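Local coordinates for protein glycoside hydrolase, GH17 family (Formosa sp. Hel1_33_131, PDB 6FCG) that probably hydrolyses internal beta-1,3-glucosidic bonds of the algal storage glucan laminarin, as an endo-acting enzyme of glycoside hydrolase family 17, at residues Asp204-Trp216 with Leu228-His241. Sequence-based numbering, arbitrary orientation.
Sequences DLWITSSDNFASW and LTKLIEAVDYLSVH
Neighbouring parallel strands 206-212 and 238-241 of the TIM barrel, joined by a beta-alpha-beta crossover through helix 226-234, meet here, with Trp216 filling the space between sheet and helix. The strands pair where Asp211 N donates to Ser239 O (3.0 Å), His241 N to Asp211 O and Phe213 N to His241 O. Trp216 lays one ring face on Leu238, whose CG stands 3.8 Å from the centroid of the six-membered ring, 10° off its normal. The far rim of the indole runs into the helix: Trp216 CZ3 lies 3.6 Å from Ile232 CG1, and its CH2 touches Leu231 CD2. At the other end of the ring, Trp216 NE1 donates to Ser239 O (3.1 Å) from above the carbonyl plane, on the face opposite Asp211 N. Shortening Trp216 to an alanine is likely to open a gap between Leu238 and helix 226-234 and leave Ser239 O with Asp211 N alone of these two donors. Inside the barrel, Ser210 OG hydrogen-bonds both Ser239 OG and His241 NE2, each at 2.7 Å, meeting the imidazole at its edge, while Glu169 holds ND1 of the same ring. With OG1 anti to the backbone N (chi1 -169°), Thr208 donates to Tyr237 O from above the carbonyl plane, while its CB lies over one face of the Tyr237 ring. Ahead of the paired stretch, Asp236 N donates to Ile207 O, and Asp236 OD2 returns the grip by accepting from Ile207 N (2.8 Å) through its anti lone pair. Asp236 CB covers the five-membered ring of Trp206, 3.6 Å from its centroid. Lys196 forms a salt bridge with Asp236 OD2. The sheet-helix layer is mostly apolar, the indole N-H spent on Ser239 O; on the barrel side, hydrogen bonds at both imidazole nitrogens are likely to restrain rotation of His241.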
ATOM      1  N   ASP A 204     -47.261  18.658  30.856  1.00 29.00           N
ATOM      2  CA  ASP A 204     -47.021  17.351  30.231  1.00 28.86           C
ATOM      3  C   ASP A 204     -45.976  17.308  29.093  1.00 25.72           C
ATOM      4  O   ASP A 204     -45.684  16.226  28.562  1.00 24.67           O
ATOM      5  CB  ASP A 204     -48.338  16.807  29.701  1.00 31.42           C
ATOM      6  CG  ASP A 204     -49.329  16.468  30.809  1.00 33.16           C
ATOM      7  OD1 ASP A 204     -48.935  15.799  31.789  1.00 31.40           O
ATOM      8  OD2 ASP A 204     -50.520  16.837  30.670  1.00 37.40           O
ATOM      9  N   LEU A 205     -45.439  18.474  28.735  1.00 24.47           N
ATOM     10  CA  LEU A 205     -44.373  18.599  27.752  1.00 25.02           C
ATOM     11  C   LEU A 205     -43.091  18.086  28.348  1.00 24.82           C
ATOM     12  O   LEU A 205     -42.700  18.513  29.430  1.00 30.42           O
ATOM     13  CB  LEU A 205     -44.177  20.067  27.347  1.00 25.13           C
ATOM     14  CG  LEU A 205     -43.113  20.367  26.305  1.00 25.67           C
ATOM     15  CD1 LEU A 205     -43.564  19.939  24.930  1.00 26.74           C
ATOM     16  CD2 LEU A 205     -42.773  21.833  26.295  1.00 27.21           C
ATOM     17  N   TRP A 206     -42.461  17.140  27.678  1.00 23.21           N
ATOM     18  CA  TRP A 206     -41.270  16.511  28.213  1.00 23.74           C
ATOM     19  C   TRP A 206     -40.018  17.182  27.667  1.00 23.62           C
ATOM     20  O   TRP A 206     -39.964  17.535  26.493  1.00 23.24           O
ATOM     21  CB  TRP A 206     -41.303  14.990  27.947  1.00 23.38           C
ATOM     22  CG  TRP A 206     -41.920  14.200  29.072  1.00 22.57           C
ATOM     23  CD1 TRP A 206     -42.702  14.685  30.073  1.00 22.27           C
ATOM     24  CD2 TRP A 206     -41.818  12.788  29.297  1.00 21.71           C
ATOM     25  NE1 TRP A 206     -43.091  13.672  30.908  1.00 21.34           N
ATOM     26  CE2 TRP A 206     -42.582  12.495  30.447  1.00 22.10           C
ATOM     27  CE3 TRP A 206     -41.173  11.749  28.634  1.00 21.75           C
ATOM     28  CZ2 TRP A 206     -42.696  11.218  30.964  1.00 22.57           C
ATOM     29  CZ3 TRP A 206     -41.293  10.462  29.136  1.00 22.37           C
ATOM     30  CH2 TRP A 206     -42.052  10.209  30.295  1.00 22.89           C
ATOM     31  N   ILE A 207     -39.010  17.333  28.528  1.00 23.37           N
ATOM     32  CA  ILE A 207     -37.753  17.957  28.154  1.00 22.21           C
ATOM     33  C   ILE A 207     -36.648  16.935  28.236  1.00 21.25           C
ATOM     34  O   ILE A 207     -36.598  16.136  29.163  1.00 22.37           O
ATOM     35  CB  ILE A 207     -37.424  19.126  29.073  1.00 22.19           C
ATOM     36  CG1 ILE A 207     -38.640  20.049  29.244  1.00 21.92           C
ATOM     37  CG2 ILE A 207     -36.233  19.911  28.524  1.00 23.15           C
ATOM     38  CD1 ILE A 207     -39.149  20.694  27.961  1.00 21.91           C
ATOM     39  N   THR A 208     -35.748  16.960  27.259  1.00 20.86           N
ATOM     40  CA  THR A 208     -34.600  16.034  27.222  1.00 19.82           C
ATOM     41  C   THR A 208     -33.430  16.696  26.549  1.00 19.70           C
ATOM     42  O   THR A 208     -33.483  17.885  26.215  1.00 19.15           O
ATOM     43  CB  THR A 208     -34.955  14.713  26.483  1.00 19.88           C
ATOM     44  OG1 THR A 208     -33.936  13.731  26.671  1.00 17.54           O
ATOM     45  CG2 THR A 208     -35.178  14.945  24.976  1.00 19.40           C
ATOM     46  N   SER A 209     -32.356  15.927  26.391  1.00 19.50           N
ATOM     47  CA  SER A 209     -31.266  16.250  25.478  1.00 19.29           C
ATOM     48  C   SER A 209     -30.972  14.986  24.712  1.00 19.11           C
ATOM     49  O   SER A 209     -31.016  13.911  25.277  1.00 19.22           O
ATOM     50  CB  SER A 209     -30.029  16.705  26.230  1.00 19.96           C
ATOM     51  OG  SER A 209     -29.025  17.155  25.337  1.00 18.66           O
ATOM     52  N   SER A 210     -30.700  15.102  23.417  1.00 19.55           N
ATOM     53  CA  SER A 210     -30.450  13.913  22.619  1.00 19.96           C
ATOM     54  C   SER A 210     -28.950  13.833  22.379  1.00 19.82           C
ATOM     55  O   SER A 210     -28.346  14.737  21.802  1.00 19.10           O
ATOM     56  CB  SER A 210     -31.275  13.934  21.332  1.00 20.19           C
ATOM     57  OG  SER A 210     -31.620  12.612  20.944  1.00 19.95           O
ATOM     58  N   ASP A 211     -28.344  12.752  22.842  1.00 19.79           N
ATOM     59  CA  ASP A 211     -26.892  12.668  22.831  1.00 19.74           C
ATOM     60  C   ASP A 211     -26.384  11.224  22.809  1.00 18.46           C
ATOM     61  O   ASP A 211     -27.124  10.270  23.069  1.00 17.82           O
ATOM     62  CB  ASP A 211     -26.312  13.448  24.038  1.00 20.54           C
ATOM     63  CG  ASP A 211     -24.981  14.166  23.702  1.00 20.32           C
ATOM     64  OD1 ASP A 211     -24.082  13.512  23.115  1.00 17.91           O
ATOM     65  OD2 ASP A 211     -24.862  15.377  24.030  1.00 22.57           O
ATOM     66  N   ASN A 212     -25.110  11.100  22.474  1.00 17.59           N
ATOM     67  CA  ASN A 212     -24.386   9.836  22.487  1.00 18.27           C
ATOM     68  C   ASN A 212     -24.393   9.179  23.858  1.00 18.04           C
ATOM     69  O   ASN A 212     -24.338   9.845  24.882  1.00 17.56           O
ATOM     70  CB  ASN A 212     -22.938  10.104  22.094  1.00 19.27           C
ATOM     71  CG  ASN A 212     -22.137   8.838  21.908  1.00 19.92           C
ATOM     72  OD1 ASN A 212     -21.383   8.415  22.804  1.00 21.00           O
ATOM     73  ND2 ASN A 212     -22.250   8.244  20.723  1.00 20.66           N
ATOM     74  N   PHE A 213     -24.419   7.865  23.857  1.00 18.70           N
ATOM     75  CA  PHE A 213     -24.419   7.099  25.085  1.00 20.25           C
ATOM     76  C   PHE A 213     -23.333   7.531  26.067  1.00 21.61           C
ATOM     77  O   PHE A 213     -23.549   7.508  27.270  1.00 23.47           O
ATOM     78  CB  PHE A 213     -24.287   5.589  24.782  1.00 20.19           C
ATOM     79  CG  PHE A 213     -22.905   5.169  24.437  1.00 20.74           C
ATOM     80  CD1 PHE A 213     -22.392   5.389  23.179  1.00 21.46           C
ATOM     81  CD2 PHE A 213     -22.098   4.555  25.390  1.00 21.72           C
ATOM     82  CE1 PHE A 213     -21.104   4.979  22.860  1.00 21.76           C
ATOM     83  CE2 PHE A 213     -20.809   4.151  25.089  1.00 20.89           C
ATOM     84  CZ  PHE A 213     -20.315   4.362  23.821  1.00 21.67           C
ATOM     85  N   ALA A 214     -22.158   7.865  25.555  1.00 22.22           N
ATOM     86  CA  ALA A 214     -21.038   8.263  26.403  1.00 22.65           C
ATOM     87  C   ALA A 214     -21.304   9.597  27.104  1.00 20.91           C
ATOM     88  O   ALA A 214     -20.917   9.790  28.246  1.00 22.56           O
ATOM     89  CB  ALA A 214     -19.746   8.329  25.576  1.00 22.92           C
ATOM     90  N   SER A 215     -21.965  10.506  26.416  1.00 20.28           N
ATOM     91  CA  SER A 215     -22.336  11.806  27.001  1.00 21.00           C
ATOM     92  C   SER A 215     -23.301  11.677  28.172  1.00 20.90           C
ATOM     93  O   SER A 215     -23.284  12.483  29.077  1.00 21.50           O
ATOM     94  CB  SER A 215     -22.980  12.703  25.938  1.00 20.98           C
ATOM     95  OG  SER A 215     -22.136  12.821  24.815  1.00 20.56           O
ATOM     96  N   TRP A 216     -24.124  10.643  28.136  1.00 20.73           N
ATOM     97  CA  TRP A 216     -25.028  10.347  29.215  1.00 21.98           C
ATOM     98  C   TRP A 216     -24.416   9.473  30.275  1.00 22.40           C
ATOM     99  O   TRP A 216     -25.128   8.957  31.133  1.00 23.41           O
ATOM    100  CB  TRP A 216     -26.302   9.676  28.674  1.00 22.92           C
ATOM    101  CG  TRP A 216     -27.306  10.645  28.084  1.00 22.17           C
ATOM    102  CD1 TRP A 216     -27.774  10.661  26.789  1.00 22.54           C
ATOM    103  CD2 TRP A 216     -27.935  11.715  28.759  1.00 20.48           C
ATOM    104  NE1 TRP A 216     -28.671  11.689  26.633  1.00 22.15           N
ATOM    105  CE2 TRP A 216     -28.807  12.333  27.840  1.00 21.46           C
ATOM    106  CE3 TRP A 216     -27.878  12.192  30.062  1.00 21.65           C
ATOM    107  CZ2 TRP A 216     -29.614  13.415  28.189  1.00 21.07           C
ATOM    108  CZ3 TRP A 216     -28.679  13.288  30.414  1.00 22.14           C
ATOM    109  CH2 TRP A 216     -29.526  13.888  29.473  1.00 21.58           C
ATOM    110  N   LEU A 228     -23.385  16.830  34.868  1.00 29.24           N
ATOM    111  CA  LEU A 228     -24.121  15.736  34.219  1.00 26.77           C
ATOM    112  C   LEU A 228     -25.120  15.091  35.146  1.00 26.75           C
ATOM    113  O   LEU A 228     -26.213  14.774  34.732  1.00 26.93           O
ATOM    114  CB  LEU A 228     -23.181  14.647  33.687  1.00 26.43           C
ATOM    115  CG  LEU A 228     -23.865  13.403  33.120  1.00 26.80           C
ATOM    116  CD1 LEU A 228     -24.727  13.737  31.915  1.00 27.12           C
ATOM    117  CD2 LEU A 228     -22.838  12.365  32.708  1.00 29.82           C
ATOM    118  N   THR A 229     -24.732  14.866  36.394  1.00 28.26           N
ATOM    119  CA  THR A 229     -25.672  14.320  37.395  1.00 27.13           C
ATOM    120  C   THR A 229     -26.911  15.235  37.511  1.00 26.75           C
ATOM    121  O   THR A 229     -28.030  14.735  37.508  1.00 27.18           O
ATOM    122  CB  THR A 229     -24.988  14.054  38.769  1.00 24.79           C
ATOM    123  OG1 THR A 229     -24.023  12.998  38.618  1.00 24.43           O
ATOM    124  CG2 THR A 229     -25.987  13.645  39.823  1.00 23.87           C
ATOM    125  N   LYS A 230     -26.702  16.544  37.582  1.00 27.18           N
ATOM    126  CA  LYS A 230     -27.797  17.502  37.691  1.00 30.45           C
ATOM    127  C   LYS A 230     -28.668  17.507  36.439  1.00 33.93           C
ATOM    128  O   LYS A 230     -29.895  17.665  36.547  1.00 37.29           O
ATOM    129  CB  LYS A 230     -27.291  18.935  37.946  1.00 31.64           C
ATOM    130  CG  LYS A 230     -26.515  19.097  39.239  1.00 33.46           C
ATOM    131  CD  LYS A 230     -26.481  20.527  39.734  1.00 34.90           C
ATOM    132  CE  LYS A 230     -25.416  20.637  40.805  1.00 37.79           C
ATOM    133  NZ  LYS A 230     -24.317  21.446  40.312  1.00 40.86           N
ATOM    134  N   LEU A 231     -28.040  17.352  35.270  1.00 31.38           N
ATOM    135  CA  LEU A 231     -28.774  17.259  34.023  1.00 29.10           C
ATOM    136  C   LEU A 231     -29.657  16.024  33.971  1.00 27.73           C
ATOM    137  O   LEU A 231     -30.805  16.093  33.549  1.00 26.23           O
ATOM    138  CB  LEU A 231     -27.815  17.236  32.831  1.00 30.08           C
ATOM    139  CG  LEU A 231     -28.473  17.092  31.453  1.00 29.16           C
ATOM    140  CD1 LEU A 231     -29.359  18.285  31.140  1.00 29.24           C
ATOM    141  CD2 LEU A 231     -27.409  16.951  30.395  1.00 29.51           C
ATOM    142  N   ILE A 232     -29.113  14.894  34.404  1.00 25.77           N
ATOM    143  CA  ILE A 232     -29.884  13.658  34.499  1.00 24.49           C
ATOM    144  C   ILE A 232     -31.086  13.816  35.440  1.00 27.09           C
ATOM    145  O   ILE A 232     -32.135  13.254  35.150  1.00 25.85           O
ATOM    146  CB  ILE A 232     -29.008  12.467  34.915  1.00 23.53           C
ATOM    147  CG1 ILE A 232     -28.048  12.113  33.779  1.00 23.86           C
ATOM    148  CG2 ILE A 232     -29.849  11.247  35.252  1.00 23.62           C
ATOM    149  CD1 ILE A 232     -26.823  11.352  34.219  1.00 25.05           C
ATOM    150  N   GLU A 233     -30.933  14.568  36.544  1.00 31.15           N
ATOM    151  CA  GLU A 233     -32.068  14.943  37.423  1.00 33.96           C
ATOM    152  C   GLU A 233     -33.071  15.847  36.739  1.00 31.29           C
ATOM    153  O   GLU A 233     -34.243  15.675  36.930  1.00 30.32           O
ATOM    154  CB  GLU A 233     -31.634  15.663  38.748  1.00 40.20           C
ATOM    155  CG  GLU A 233     -31.113  14.720  39.901  1.00 50.94           C
ATOM    156  CD  GLU A 233     -32.150  13.780  40.541  1.00 56.25           C
ATOM    157  OE1 GLU A 233     -33.234  13.525  40.001  1.00 55.99           O
ATOM    158  OE2 GLU A 233     -31.831  13.194  41.597  1.00 64.78           O
ATOM    159  N   ALA A 234     -32.609  16.825  35.973  1.00 30.92           N
ATOM    160  CA  ALA A 234     -33.495  17.853  35.419  1.00 29.87           C
ATOM    161  C   ALA A 234     -34.355  17.385  34.257  1.00 28.82           C
ATOM    162  O   ALA A 234     -35.488  17.840  34.136  1.00 31.04           O
ATOM    163  CB  ALA A 234     -32.692  19.073  34.998  1.00 31.09           C
ATOM    164  N   VAL A 235     -33.846  16.492  33.407  1.00 26.88           N
ATOM    165  CA  VAL A 235     -34.615  16.031  32.222  1.00 25.24           C
ATOM    166  C   VAL A 235     -35.781  15.126  32.601  1.00 24.28           C
ATOM    167  O   VAL A 235     -35.766  14.512  33.661  1.00 23.82           O
ATOM    168  CB  VAL A 235     -33.743  15.290  31.160  1.00 24.25           C
ATOM    169  CG1 VAL A 235     -32.709  16.227  30.583  1.00 23.41           C
ATOM    170  CG2 VAL A 235     -33.092  14.028  31.700  1.00 23.22           C
ATOM    171  N   ASP A 236     -36.797  15.066  31.756  1.00 23.18           N
ATOM    172  CA  ASP A 236     -37.909  14.125  31.985  1.00 22.99           C
ATOM    173  C   ASP A 236     -37.512  12.723  31.564  1.00 24.07           C
ATOM    174  O   ASP A 236     -37.962  11.750  32.174  1.00 28.29           O
ATOM    175  CB  ASP A 236     -39.171  14.583  31.276  1.00 23.36           C
ATOM    176  CG  ASP A 236     -39.735  15.865  31.871  1.00 24.79           C
ATOM    177  OD1 ASP A 236     -40.253  15.812  32.996  1.00 23.26           O
ATOM    178  OD2 ASP A 236     -39.687  16.941  31.203  1.00 26.14           O
ATOM    179  N   TYR A 237     -36.657  12.610  30.537  1.00 23.41           N
ATOM    180  CA  TYR A 237     -36.060  11.328  30.142  1.00 22.08           C
ATOM    181  C   TYR A 237     -34.716  11.535  29.441  1.00 21.00           C
ATOM    182  O   TYR A 237     -34.359  12.664  29.125  1.00 19.88           O
ATOM    183  CB  TYR A 237     -37.028  10.556  29.235  1.00 22.70           C
ATOM    184  CG  TYR A 237     -37.092  11.015  27.773  1.00 22.35           C
ATOM    185  CD1 TYR A 237     -37.864  12.092  27.395  1.00 23.26           C
ATOM    186  CD2 TYR A 237     -36.402  10.330  26.772  1.00 22.62           C
ATOM    187  CE1 TYR A 237     -37.945  12.483  26.061  1.00 24.07           C
ATOM    188  CE2 TYR A 237     -36.476  10.711  25.447  1.00 22.46           C
ATOM    189  CZ  TYR A 237     -37.238  11.793  25.092  1.00 23.29           C
ATOM    190  OH  TYR A 237     -37.332  12.185  23.765  1.00 24.16           O
ATOM    191  N   LEU A 238     -34.009  10.432  29.168  1.00 20.50           N
ATOM    192  CA  LEU A 238     -32.738  10.446  28.448  1.00 21.15           C
ATOM    193  C   LEU A 238     -32.928   9.931  27.035  1.00 20.85           C
ATOM    194  O   LEU A 238     -33.354   8.801  26.843  1.00 22.85           O
ATOM    195  CB  LEU A 238     -31.685   9.582  29.154  1.00 22.81           C
ATOM    196  CG  LEU A 238     -31.032  10.146  30.430  1.00 24.29           C
ATOM    197  CD1 LEU A 238     -31.991  10.111  31.619  1.00 25.49           C
ATOM    198  CD2 LEU A 238     -29.782   9.358  30.779  1.00 25.25           C
ATOM    199  N   SER A 239     -32.570  10.755  26.051  1.00 20.59           N
ATOM    200  CA  SER A 239     -32.578  10.377  24.637  1.00 20.01           C
ATOM    201  C   SER A 239     -31.118   9.988  24.222  1.00 19.93           C
ATOM    202  O   SER A 239     -30.229  10.829  24.136  1.00 20.33           O
ATOM    203  CB  SER A 239     -33.129  11.523  23.791  1.00 19.36           C
ATOM    204  OG  SER A 239     -33.303  11.138  22.451  1.00 18.02           O
ATOM    205  N   VAL A 240     -30.906   8.704  23.976  1.00 19.58           N
ATOM    206  CA  VAL A 240     -29.592   8.108  23.870  1.00 19.94           C
ATOM    207  C   VAL A 240     -29.324   7.674  22.451  1.00 21.02           C
ATOM    208  O   VAL A 240     -30.169   7.001  21.838  1.00 21.94           O
ATOM    209  CB  VAL A 240     -29.500   6.879  24.791  1.00 19.08           C
ATOM    210  CG1 VAL A 240     -28.225   6.102  24.547  1.00 18.92           C
ATOM    211  CG2 VAL A 240     -29.574   7.332  26.232  1.00 18.94           C
ATOM    212  N   HIS A 241     -28.134   7.998  21.951  1.00 20.98           N
ATOM    213  CA  HIS A 241     -27.701   7.523  20.622  1.00 21.97           C
ATOM    214  C   HIS A 241     -26.664   6.404  20.723  1.00 20.67           C
ATOM    215  O   HIS A 241     -25.737   6.508  21.523  1.00 19.55           O
ATOM    216  CB  HIS A 241     -27.075   8.653  19.787  1.00 22.58           C
ATOM    217  CG  HIS A 241     -27.934   9.876  19.655  1.00 23.34           C
ATOM    218  ND1 HIS A 241     -27.572  10.931  18.844  1.00 23.23           N
ATOM    219  CD2 HIS A 241     -29.130  10.211  20.199  1.00 22.81           C
ATOM    220  CE1 HIS A 241     -28.499  11.866  18.903  1.00 22.52           C
ATOM    221  NE2 HIS A 241     -29.454  11.457  19.720  1.00 23.11           N
TER